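Local coordinates for exoglucanase A (Cellulomonas fimi, PDB 7CBD), which hydrolyses the 1,4-beta-D-glucosidic linkages of cellulose with inversion of anomeric configuration, releasing cellobiose from the non-reducing chain ends, through the family 6 catalytic domain described here, at residues Y94-R99 against P148-N153; I142-E147 against D179-I184; T156-P161 against Q165-Y170; V215-S218 against G222-S225. All coordinates share one frame; numbering follows the deposited sequence. Where two conformers were deposited one is given.

Contact 1: residues Y94-R99 against P148-N153; sequences YDLPGR and PDSLPN
Y94 and L96 carry the apolar contact with P148 and S150. The Y94 ring meets P148 obliquely, Y94 CD1 lying 3.7 Å from P148 CD. L96 CD1 reaches S150 CB at 3.6 Å. With chi1 at -171° the Y94 ring swings away from its own N, and its CD1-CE1 edge comes to P148. There Y94 CE1 is 3.3 Å from P148 O, near the ring plane. Both segments are loops that follow parallel strands of the family 6 barrel, 87-93 and 141-146. The second holds D149, the predicted proton donor. Flat groups also pair within 94-99. R99 NE lies over one face of the Y94 ring, near its rim, while Y94 CE2 sits over the centre of the guanidinium. R99 NH1 donates to Y94 O at 2.9 Å. Y94 OH bonds to D100. Replacing Y94 by alanine is likely to open a gap beside P148, leave the R99 guanidinium without its ring and D100 without the hydroxyl. Among the polar bonds of 148-153, N153 ND2 joins D149 OD1 at 3.2 Å, meeting it from above the carboxylate plane. S150 O receives both N153 N and N153 ND2 from one face. S150 OG is held by E147 O.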
loop_
_atom_site.group_PDB
_atom_site.type_symbol
_atom_site.label_atom_id
_atom_site.label_comp_id
_atom_site.label_asym_id
_atom_site.label_seq_id
_atom_site.Cartn_x
_atom_site.Cartn_y
_atom_site.Cartn_z
ATOM N N TYR A 94 -5.125 8.679 -6.181
ATOM C CA TYR A 94 -5.305 8.946 -4.753
ATOM C C TYR A 94 -5.647 10.409 -4.516
ATOM O O TYR A 94 -4.841 11.159 -3.951
ATOM C CB TYR A 94 -4.032 8.570 -3.980
ATOM C CG TYR A 94 -4.128 8.577 -2.459
ATOM C CD1 TYR A 94 -5.205 8.004 -1.796
ATOM C CD2 TYR A 94 -3.101 9.115 -1.691
ATOM C CE1 TYR A 94 -5.277 7.995 -0.403
ATOM C CE2 TYR A 94 -3.157 9.106 -0.313
ATOM C CZ TYR A 94 -4.243 8.543 0.327
ATOM O OH TYR A 94 -4.276 8.541 1.706
ATOM N N ASP A 95 -6.853 10.829 -4.924
ATOM C CA ASP A 95 -7.243 12.210 -4.667
ATOM C C ASP A 95 -8.752 12.394 -4.550
ATOM O O ASP A 95 -9.259 13.474 -4.873
ATOM C CB ASP A 95 -6.667 13.158 -5.731
ATOM C CG ASP A 95 -6.490 14.578 -5.222
ATOM O OD1 ASP A 95 -6.477 14.805 -3.987
ATOM O OD2 ASP A 95 -6.341 15.469 -6.083
ATOM N N LEU A 96 -9.477 11.395 -4.039
ATOM C CA LEU A 96 -10.933 11.502 -3.994
ATOM C C LEU A 96 -11.373 12.714 -3.177
ATOM O O LEU A 96 -10.714 13.097 -2.201
ATOM C CB LEU A 96 -11.561 10.270 -3.351
ATOM C CG LEU A 96 -11.776 9.088 -4.283
ATOM C CD1 LEU A 96 -12.065 7.848 -3.477
ATOM C CD2 LEU A 96 -12.881 9.339 -5.286
ATOM N N PRO A 97 -12.507 13.317 -3.529
ATOM C CA PRO A 97 -13.122 14.293 -2.619
ATOM C C PRO A 97 -13.353 13.644 -1.261
ATOM O O PRO A 97 -13.775 12.490 -1.176
ATOM C CB PRO A 97 -14.450 14.638 -3.310
ATOM C CG PRO A 97 -14.227 14.267 -4.753
ATOM C CD PRO A 97 -13.338 13.066 -4.719
ATOM N N GLY A 98 -13.053 14.385 -0.196
ATOM C CA GLY A 98 -13.199 13.846 1.144
ATOM C C GLY A 98 -12.256 12.702 1.452
ATOM O O GLY A 98 -12.582 11.839 2.276
ATOM N N ARG A 99 -11.080 12.687 0.818
ATOM C CA ARG A 99 -10.129 11.592 0.963
ATOM C C ARG A 99 -9.837 11.301 2.429
ATOM O O ARG A 99 -9.753 12.210 3.256
ATOM C CB ARG A 99 -8.816 11.968 0.272
ATOM C CG ARG A 99 -8.063 10.790 -0.313
ATOM C CD ARG A 99 -6.745 11.216 -0.936
ATOM N NE ARG A 99 -5.795 11.632 0.086
ATOM C CZ ARG A 99 -4.623 12.200 -0.169
ATOM N NH1 ARG A 99 -4.237 12.417 -1.423
ATOM N NH2 ARG A 99 -3.833 12.550 0.836
ATOM N N PRO A 148 -6.513 4.150 -2.477
ATOM C CA PRO A 148 -6.331 3.588 -1.132
ATOM C C PRO A 148 -7.167 4.328 -0.093
ATOM O O PRO A 148 -7.473 5.512 -0.240
ATOM C CB PRO A 148 -4.830 3.785 -0.876
ATOM C CG PRO A 148 -4.221 3.842 -2.257
ATOM C CD PRO A 148 -5.240 4.534 -3.108
ATOM N N ASP A 149 -7.550 3.606 0.962
ATOM C CA ASP A 149 -8.256 4.200 2.100
ATOM C C ASP A 149 -9.562 4.880 1.694
ATOM O O ASP A 149 -9.884 5.966 2.183
ATOM C CB ASP A 149 -7.355 5.162 2.879
ATOM C CG ASP A 149 -7.973 5.601 4.190
ATOM O OD1 ASP A 149 -8.756 4.818 4.771
ATOM O OD2 ASP A 149 -7.701 6.744 4.620
ATOM N N SER A 150 -10.332 4.245 0.806
ATOM C CA SER A 150 -11.576 4.856 0.345
ATOM C C SER A 150 -12.794 4.001 0.680
ATOM O O SER A 150 -13.341 4.102 1.785
ATOM C CB SER A 150 -11.513 5.218 -1.149
ATOM O OG SER A 150 -11.365 4.074 -1.980
ATOM N N LEU A 151 -13.206 3.141 -0.254
ATOM C CA LEU A 151 -14.522 2.506 -0.168
ATOM C C LEU A 151 -14.803 1.759 1.130
ATOM O O LEU A 151 -15.945 1.843 1.618
ATOM C CB LEU A 151 -14.785 1.624 -1.394
ATOM C CG LEU A 151 -14.977 2.394 -2.699
ATOM C CD1 LEU A 151 -14.865 1.454 -3.890
ATOM C CD2 LEU A 151 -16.318 3.109 -2.726
ATOM N N PRO A 152 -13.868 1.011 1.723
ATOM C CA PRO A 152 -14.202 0.286 2.960
ATOM C C PRO A 152 -14.521 1.183 4.148
ATOM O O PRO A 152 -15.060 0.682 5.143
ATOM C CB PRO A 152 -12.957 -0.567 3.218
ATOM C CG PRO A 152 -12.318 -0.725 1.859
ATOM C CD PRO A 152 -12.549 0.602 1.198
ATOM N N ASN A 153 -14.204 2.479 4.088
ATOM C CA ASN A 153 -14.686 3.381 5.128
ATOM C C ASN A 153 -16.204 3.421 5.160
ATOM O O ASN A 153 -16.792 3.727 6.201
ATOM C CB ASN A 153 -14.167 4.795 4.884
ATOM C CG ASN A 153 -12.715 4.943 5.228
ATOM O OD1 ASN A 153 -12.345 4.932 6.401
ATOM N ND2 ASN A 153 -11.877 5.079 4.209
#

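Contact 2: residues I142-E147 against D179-I184; sequences IAATIE and DKLHAI
L181 O accepts the backbone N of I184 at 3.0 Å, where the chain turns out of helix 161-182. The side chain of this leucine makes the contact with the strand. Its CG is anti to the carbonyl carbon (chi1 -68°), and CD1 is the branch that touches. I146 and L181 meet tip to tip, their CD1 atoms 3.8 Å apart. L181 CD1 also comes within 4.1 Å of A144 CB, so it bridges A144 and I146, two residues apart on the strand. A144 and I146 both point toward the helix from one face of strand 141-146. This is a beta-alpha-beta crossover: helix 161-182 links strand 141-146 to its parallel neighbour 187-192 and packs on the sheet. The contact is small and wholly apolar, and it is buried. L181 also touches N189 of strand 187-192 and L132 of helix 114-132. Just past the strand, E147 OE2 takes the Y120 hydroxyl and the backbone N of D95, so this buried carboxylate ties the strand end to the loop after strand 87-93.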
loop_
_atom_site.group_PDB
_atom_site.type_symbol
_atom_site.label_atom_id
_atom_site.label_comp_id
_atom_site.label_asym_id
_atom_site.label_seq_id
_atom_site.Cartn_x
_atom_site.Cartn_y
_atom_site.Cartn_z
ATOM N N ILE A 142 0.116 -0.131 -17.506
ATOM C CA ILE A 142 -0.024 0.671 -16.296
ATOM C C ILE A 142 -0.925 -0.094 -15.337
ATOM O O ILE A 142 -2.065 -0.427 -15.682
ATOM C CB ILE A 142 -0.580 2.075 -16.596
ATOM C CG1 ILE A 142 0.339 2.816 -17.591
ATOM C CG2 ILE A 142 -0.758 2.848 -15.294
ATOM C CD1 ILE A 142 -0.130 2.773 -19.031
ATOM N N ALA A 143 -0.407 -0.403 -14.154
ATOM C CA ALA A 143 -1.217 -0.973 -13.086
ATOM C C ALA A 143 -1.610 0.184 -12.183
ATOM O O ALA A 143 -0.763 0.748 -11.487
ATOM C CB ALA A 143 -0.449 -2.037 -12.309
ATOM N N ALA A 144 -2.876 0.563 -12.236
ATOM C CA ALA A 144 -3.386 1.697 -11.479
ATOM C C ALA A 144 -3.983 1.170 -10.179
ATOM O O ALA A 144 -4.988 0.445 -10.200
ATOM C CB ALA A 144 -4.439 2.428 -12.306
ATOM N N THR A 145 -3.343 1.501 -9.054
ATOM C CA THR A 145 -3.941 1.230 -7.753
ATOM C C THR A 145 -4.992 2.305 -7.492
ATOM O O THR A 145 -4.668 3.496 -7.452
ATOM C CB THR A 145 -2.869 1.237 -6.663
ATOM O OG1 THR A 145 -2.064 0.057 -6.768
ATOM C CG2 THR A 145 -3.512 1.264 -5.274
ATOM N N ILE A 146 -6.250 1.893 -7.334
ATOM C CA ILE A 146 -7.385 2.815 -7.335
ATOM C C ILE A 146 -7.760 3.159 -5.894
ATOM O O ILE A 146 -8.403 2.368 -5.192
ATOM C CB ILE A 146 -8.589 2.251 -8.096
ATOM C CG1 ILE A 146 -8.213 1.783 -9.504
ATOM C CG2 ILE A 146 -9.701 3.298 -8.157
ATOM C CD1 ILE A 146 -7.657 2.862 -10.393
ATOM N N GLU A 147 -7.377 4.360 -5.471
ATOM C CA GLU A 147 -7.862 5.073 -4.290
ATOM C C GLU A 147 -7.733 4.287 -2.990
ATOM O O GLU A 147 -8.732 3.831 -2.414
ATOM C CB GLU A 147 -9.272 5.621 -4.523
ATOM C CG GLU A 147 -9.337 6.659 -5.638
ATOM C CD GLU A 147 -8.726 8.012 -5.276
ATOM O OE1 GLU A 147 -8.427 8.264 -4.086
ATOM O OE2 GLU A 147 -8.547 8.844 -6.194
ATOM N N ASP A 179 -14.206 4.048 -15.063
ATOM C CA ASP A 179 -14.713 4.204 -16.425
ATOM C C ASP A 179 -13.640 4.782 -17.339
ATOM O O ASP A 179 -13.415 4.285 -18.452
ATOM C CB ASP A 179 -15.945 5.119 -16.441
ATOM C CG ASP A 179 -17.224 4.433 -15.963
ATOM O OD1 ASP A 179 -17.289 3.181 -15.918
ATOM O OD2 ASP A 179 -18.188 5.168 -15.648
ATOM N N LYS A 180 -12.966 5.845 -16.886
ATOM C CA LYS A 180 -11.977 6.508 -17.730
ATOM C C LYS A 180 -10.748 5.637 -17.940
ATOM O O LYS A 180 -10.196 5.587 -19.043
ATOM C CB LYS A 180 -11.581 7.849 -17.116
ATOM C CG LYS A 180 -12.707 8.869 -17.146
ATOM C CD LYS A 180 -12.866 9.472 -18.526
ATOM C CE LYS A 180 -11.689 10.389 -18.846
ATOM N NZ LYS A 180 -11.929 11.266 -20.032
ATOM N N LEU A 181 -10.292 4.956 -16.887
ATOM C CA LEU A 181 -9.063 4.182 -16.983
ATOM C C LEU A 181 -9.288 2.853 -17.688
ATOM O O LEU A 181 -8.439 2.411 -18.472
ATOM C CB LEU A 181 -8.469 3.965 -15.593
ATOM C CG LEU A 181 -7.949 5.234 -14.923
ATOM C CD1 LEU A 181 -7.489 4.948 -13.514
ATOM C CD2 LEU A 181 -6.823 5.836 -15.712
ATOM N N HIS A 182 -10.414 2.186 -17.414
ATOM C CA HIS A 182 -10.654 0.917 -18.089
ATOM C C HIS A 182 -10.815 1.084 -19.599
ATOM O O HIS A 182 -10.559 0.139 -20.354
ATOM C CB HIS A 182 -11.858 0.190 -17.496
ATOM C CG HIS A 182 -12.194 -1.063 -18.233
ATOM N ND1 HIS A 182 -11.347 -2.149 -18.264
ATOM C CD2 HIS A 182 -13.242 -1.377 -19.027
ATOM C CE1 HIS A 182 -11.877 -3.094 -19.022
ATOM N NE2 HIS A 182 -13.026 -2.649 -19.496
ATOM N N ALA A 183 -11.232 2.263 -20.060
ATOM C CA ALA A 183 -11.326 2.511 -21.496
ATOM C C ALA A 183 -9.969 2.491 -22.193
ATOM O O ALA A 183 -9.927 2.429 -23.426
ATOM C CB ALA A 183 -12.039 3.841 -21.765
ATOM N N ILE A 184 -8.871 2.537 -21.444
ATOM C CA ILE A 184 -7.520 2.539 -21.996
ATOM C C ILE A 184 -7.003 1.104 -21.924
ATOM O O ILE A 184 -6.850 0.571 -20.814
ATOM C CB ILE A 184 -6.615 3.508 -21.223
ATOM C CG1 ILE A 184 -7.323 4.864 -21.083
ATOM C CG2 ILE A 184 -5.242 3.637 -21.898
ATOM C CD1 ILE A 184 -6.598 5.872 -20.232
#

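Contact 3: residues T156-P161 against Q165-Y170; sequences TNISEP and QAAPYY
Two torsions turn the I158 chain toward helix 161-182: CG1 lies roughly opposite the backbone N (chi1 -155°), and chi2 of 66° bends CD1 toward A167. I158 CD1 ends 4.3 Å from A167 CB, a loose surface touch. In Q165 the CG lies beside its own backbone N and anti to the carbonyl carbon, and the chain is extended beyond it. That sends the side chain back past P161, where Q165 CG comes within 3.2 Å of P161 O. The amide end runs on, Q165 NE2 standing 4.1 Å from P161 CB. The same carbonyl holds the helix bond. Q165 N donates to P161 O at 2.9 Å and nearly straight (164°), the first-turn bond of helix 161-182, for which E160 is the N-cap residue. A type I turn, N157 to E160, leads into it and is closed by E160 N on N157 O. C163, early in the helix, forms a disulfide with C101. Then the helix kinks: P168 has no N-H, and Y169 N reaches only A166 O, by a weak bond. Y170 N still bonds to A166 O at 2.8 Å. The ring of Y170 carries A166 CB over one face, and its hydroxyl bonds to G98 O.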
loop_
_atom_site.group_PDB
_atom_site.type_symbol
_atom_site.label_atom_id
_atom_site.label_comp_id
_atom_site.label_asym_id
_atom_site.label_seq_id
_atom_site.Cartn_x
_atom_site.Cartn_y
_atom_site.Cartn_z
ATOM N N THR A 156 -17.357 0.409 7.474
ATOM C CA THR A 156 -16.773 0.284 8.798
ATOM C C THR A 156 -16.758 1.585 9.582
ATOM O O THR A 156 -16.803 1.549 10.813
ATOM C CB THR A 156 -15.325 -0.209 8.694
ATOM O OG1 THR A 156 -14.563 0.711 7.899
ATOM C CG2 THR A 156 -15.265 -1.608 8.082
ATOM N N ASN A 157 -16.676 2.727 8.906
ATOM C CA ASN A 157 -16.443 4.012 9.550
ATOM C C ASN A 157 -17.537 5.018 9.234
ATOM O O ASN A 157 -17.318 6.222 9.365
ATOM C CB ASN A 157 -15.074 4.551 9.145
ATOM C CG ASN A 157 -13.958 3.673 9.633
ATOM O OD1 ASN A 157 -14.059 3.076 10.713
ATOM N ND2 ASN A 157 -12.892 3.563 8.843
ATOM N N ILE A 158 -18.720 4.538 8.840
ATOM C CA ILE A 158 -19.802 5.420 8.421
ATOM C C ILE A 158 -20.422 6.164 9.594
ATOM O O ILE A 158 -21.239 7.063 9.379
ATOM C CB ILE A 158 -20.810 4.654 7.527
ATOM C CG1 ILE A 158 -21.573 5.595 6.585
ATOM C CG2 ILE A 158 -21.787 3.854 8.377
ATOM C CD1 ILE A 158 -20.697 6.258 5.554
ATOM N N SER A 159 -20.038 5.825 10.832
ATOM C CA SER A 159 -20.468 6.596 11.994
ATOM C C SER A 159 -19.787 7.955 12.061
ATOM O O SER A 159 -20.240 8.822 12.817
ATOM C CB SER A 159 -20.213 5.827 13.296
ATOM O OG SER A 159 -18.831 5.555 13.481
ATOM N N GLU A 160 -18.713 8.159 11.304
ATOM C CA GLU A 160 -18.059 9.460 11.263
ATOM C C GLU A 160 -18.756 10.339 10.232
ATOM O O GLU A 160 -18.895 9.926 9.074
ATOM C CB GLU A 160 -16.584 9.301 10.916
ATOM C CG GLU A 160 -15.889 10.572 10.419
ATOM C CD GLU A 160 -16.018 11.758 11.367
ATOM O OE1 GLU A 160 -15.987 11.568 12.603
ATOM O OE2 GLU A 160 -16.146 12.894 10.867
ATOM N N PRO A 161 -19.231 11.529 10.609
ATOM C CA PRO A 161 -19.907 12.397 9.627
ATOM C C PRO A 161 -19.106 12.654 8.359
ATOM O O PRO A 161 -19.686 12.704 7.271
ATOM C CB PRO A 161 -20.186 13.675 10.430
ATOM C CG PRO A 161 -20.340 13.180 11.843
ATOM C CD PRO A 161 -19.358 12.040 11.989
ATOM N N GLN A 165 -20.468 12.145 4.564
ATOM C CA GLN A 165 -20.359 13.186 3.548
ATOM C C GLN A 165 -19.595 12.686 2.332
ATOM O O GLN A 165 -19.936 13.023 1.191
ATOM C CB GLN A 165 -19.649 14.410 4.136
ATOM C CG GLN A 165 -20.422 15.122 5.242
ATOM C CD GLN A 165 -19.518 15.895 6.209
ATOM O OE1 GLN A 165 -18.310 16.040 5.986
ATOM N NE2 GLN A 165 -20.106 16.385 7.297
ATOM N N ALA A 166 -18.565 11.870 2.557
ATOM C CA ALA A 166 -17.704 11.425 1.469
ATOM C C ALA A 166 -18.334 10.304 0.656
ATOM O O ALA A 166 -17.995 10.142 -0.521
ATOM C CB ALA A 166 -16.349 10.970 2.021
ATOM N N ALA A 167 -19.242 9.532 1.262
ATOM C CA ALA A 167 -19.789 8.324 0.643
ATOM C C ALA A 167 -20.247 8.501 -0.799
ATOM O O ALA A 167 -19.792 7.730 -1.660
ATOM C CB ALA A 167 -20.874 7.698 1.533
ATOM N N PRO A 168 -21.122 9.451 -1.138
ATOM C CA PRO A 168 -21.524 9.559 -2.547
ATOM C C PRO A 168 -20.367 9.913 -3.461
ATOM O O PRO A 168 -20.343 9.481 -4.619
ATOM C CB PRO A 168 -22.609 10.644 -2.528
ATOM C CG PRO A 168 -22.335 11.427 -1.291
ATOM C CD PRO A 168 -21.822 10.438 -0.295
ATOM N N TYR A 169 -19.381 10.653 -2.956
ATOM C CA TYR A 169 -18.248 11.039 -3.784
ATOM C C TYR A 169 -17.249 9.907 -3.961
ATOM O O TYR A 169 -16.628 9.810 -5.022
ATOM C CB TYR A 169 -17.601 12.301 -3.221
ATOM C CG TYR A 169 -18.612 13.412 -3.128
ATOM C CD1 TYR A 169 -19.150 13.969 -4.278
ATOM C CD2 TYR A 169 -19.066 13.870 -1.901
ATOM C CE1 TYR A 169 -20.091 14.970 -4.212
ATOM C CE2 TYR A 169 -20.006 14.868 -1.824
ATOM C CZ TYR A 169 -20.516 15.414 -2.983
ATOM O OH TYR A 169 -21.457 16.409 -2.912
ATOM N N TYR A 170 -17.089 9.036 -2.962
ATOM C CA TYR A 170 -16.269 7.848 -3.180
ATOM C C TYR A 170 -16.901 6.960 -4.240
ATOM O O TYR A 170 -16.216 6.477 -5.145
ATOM C CB TYR A 170 -16.095 7.053 -1.887
ATOM C CG TYR A 170 -15.199 7.646 -0.818
ATOM C CD1 TYR A 170 -14.924 6.918 0.329
ATOM C CD2 TYR A 170 -14.636 8.917 -0.937
ATOM C CE1 TYR A 170 -14.128 7.426 1.338
ATOM C CE2 TYR A 170 -13.815 9.442 0.074
ATOM C CZ TYR A 170 -13.581 8.688 1.214
ATOM O OH TYR A 170 -12.804 9.173 2.246
#

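Contact 4: residues V215-S218 against G222-S225; sequences VAKS and GFAS
The F223 ring lies against the C-terminal part of helix 202-218, where A216 and K217 both approach it obliquely from the same side of its plane. This is the return of a beta-alpha-beta unit: the chain leaves the helix, passes a short 3-10 turn at 223-225 and goes on to strand 228-231, parallel to strand 187-192. A216 points its CB toward the CD1-CE1 end of the ring. A216 CB is 3.7 Å from F223 CD1, with CE1 almost as near. K217 lies side by side with F223, pointing the same way, and touches the other end with its aliphatic part: K217 CG is 3.8 Å from F223 CE2. CZ of the ring lies almost as near to it. CG of F223 is anti to its carbonyl carbon (chi1 -72°), which lays the ring back along the helix end. The F223 ring also packs edge-to-face with F286 and touches P287, so it joins the helix end to a more distant loop. With an alanine in place of F223, A216 CB and K217 CG would probably be left without their neighbour and F286 without its ring partner. The backbones come close as well. G222 CA approaches A216 O at 3.3 Å as a CA-H...O contact. G222 O takes S225 N in the 3-10 turn. A216 O is also held by the hydroxyl of T219. On the helix itself S218 OG donates to V215 O at 2.7 Å, in the carbonyl plane and on a lone pair.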
loop_
_atom_site.group_PDB
_atom_site.type_symbol
_atom_site.label_atom_id
_atom_site.label_comp_id
_atom_site.label_asym_id
_atom_site.label_seq_id
_atom_site.Cartn_x
_atom_site.Cartn_y
_atom_site.Cartn_z
ATOM N N VAL A 215 -20.146 -1.148 -6.862
ATOM C CA VAL A 215 -19.348 -0.191 -7.617
ATOM C C VAL A 215 -19.054 -0.728 -9.014
ATOM O O VAL A 215 -19.230 -0.026 -10.016
ATOM C CB VAL A 215 -18.072 0.178 -6.843
ATOM C CG1 VAL A 215 -17.123 0.992 -7.721
ATOM C CG2 VAL A 215 -18.451 0.939 -5.574
ATOM N N ALA A 216 -18.648 -1.997 -9.107
ATOM C CA ALA A 216 -18.421 -2.603 -10.418
ATOM C C ALA A 216 -19.654 -2.478 -11.312
ATOM O O ALA A 216 -19.561 -2.055 -12.473
ATOM C CB ALA A 216 -18.025 -4.070 -10.247
ATOM N N LYS A 217 -20.825 -2.843 -10.785
ATOM C CA LYS A 217 -22.041 -2.828 -11.588
ATOM C C LYS A 217 -22.460 -1.418 -11.994
ATOM O O LYS A 217 -23.215 -1.267 -12.961
ATOM C CB LYS A 217 -23.163 -3.573 -10.863
ATOM C CG LYS A 217 -22.938 -5.078 -10.833
ATOM C CD LYS A 217 -24.038 -5.820 -10.095
ATOM C CE LYS A 217 -23.923 -5.634 -8.600
ATOM N NZ LYS A 217 -24.803 -6.591 -7.880
ATOM N N SER A 218 -21.972 -0.384 -11.296
ATOM C CA SER A 218 -22.263 1.000 -11.662
ATOM C C SER A 218 -21.401 1.508 -12.812
ATOM O O SER A 218 -21.728 2.545 -13.395
ATOM C CB SER A 218 -22.079 1.931 -10.458
ATOM O OG SER A 218 -20.698 2.198 -10.219
ATOM N N GLY A 222 -19.046 -2.733 -16.267
ATOM C CA GLY A 222 -19.397 -3.739 -15.279
ATOM C C GLY A 222 -18.164 -4.342 -14.634
ATOM O O GLY A 222 -17.177 -3.657 -14.345
ATOM N N PHE A 223 -18.213 -5.657 -14.420
ATOM C CA PHE A 223 -17.128 -6.321 -13.707
ATOM C C PHE A 223 -15.799 -6.209 -14.443
ATOM O O PHE A 223 -14.743 -6.206 -13.807
ATOM C CB PHE A 223 -17.504 -7.768 -13.394
ATOM C CG PHE A 223 -18.539 -7.884 -12.308
ATOM C CD1 PHE A 223 -18.183 -7.720 -10.979
ATOM C CD2 PHE A 223 -19.874 -8.101 -12.617
ATOM C CE1 PHE A 223 -19.137 -7.791 -9.973
ATOM C CE2 PHE A 223 -20.834 -8.175 -11.619
ATOM C CZ PHE A 223 -20.464 -8.024 -10.296
ATOM N N ALA A 224 -15.823 -6.065 -15.769
ATOM C CA ALA A 224 -14.577 -5.928 -16.520
ATOM C C ALA A 224 -13.789 -4.675 -16.150
ATOM O O ALA A 224 -12.595 -4.589 -16.467
ATOM C CB ALA A 224 -14.868 -5.925 -18.019
ATOM N N SER A 225 -14.426 -3.697 -15.504
ATOM C CA SER A 225 -13.734 -2.459 -15.148
ATOM C C SER A 225 -12.630 -2.670 -14.130
ATOM O O SER A 225 -11.719 -1.838 -14.047
ATOM C CB SER A 225 -14.725 -1.453 -14.573
ATOM O OG SER A 225 -15.706 -1.113 -15.531
#

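In the fold
All four contacts lie in the family 6 catalytic domain. Contacts 1, 2 and 4 lie on or next to strands 87-93, 141-146 and 228-231 of the parallel barrel sheet; contact 3 is at the start of helix 161-182. Along the chain contacts 1 and 2 alternate their segments, contact 3 is nested inside contact 2, and contact 4 follows. Helix 161-182 runs through contacts 2 and 3, about 23 Å apart between centres. Contact 1 sits about 9 Å from contact 3, also between centres. Contact 4 touches contact 2 through H182 and A224. The loop with D149 is tied to its surroundings by D95 N to E147 OE2, G98 O to Y170 OH and L151 on V215.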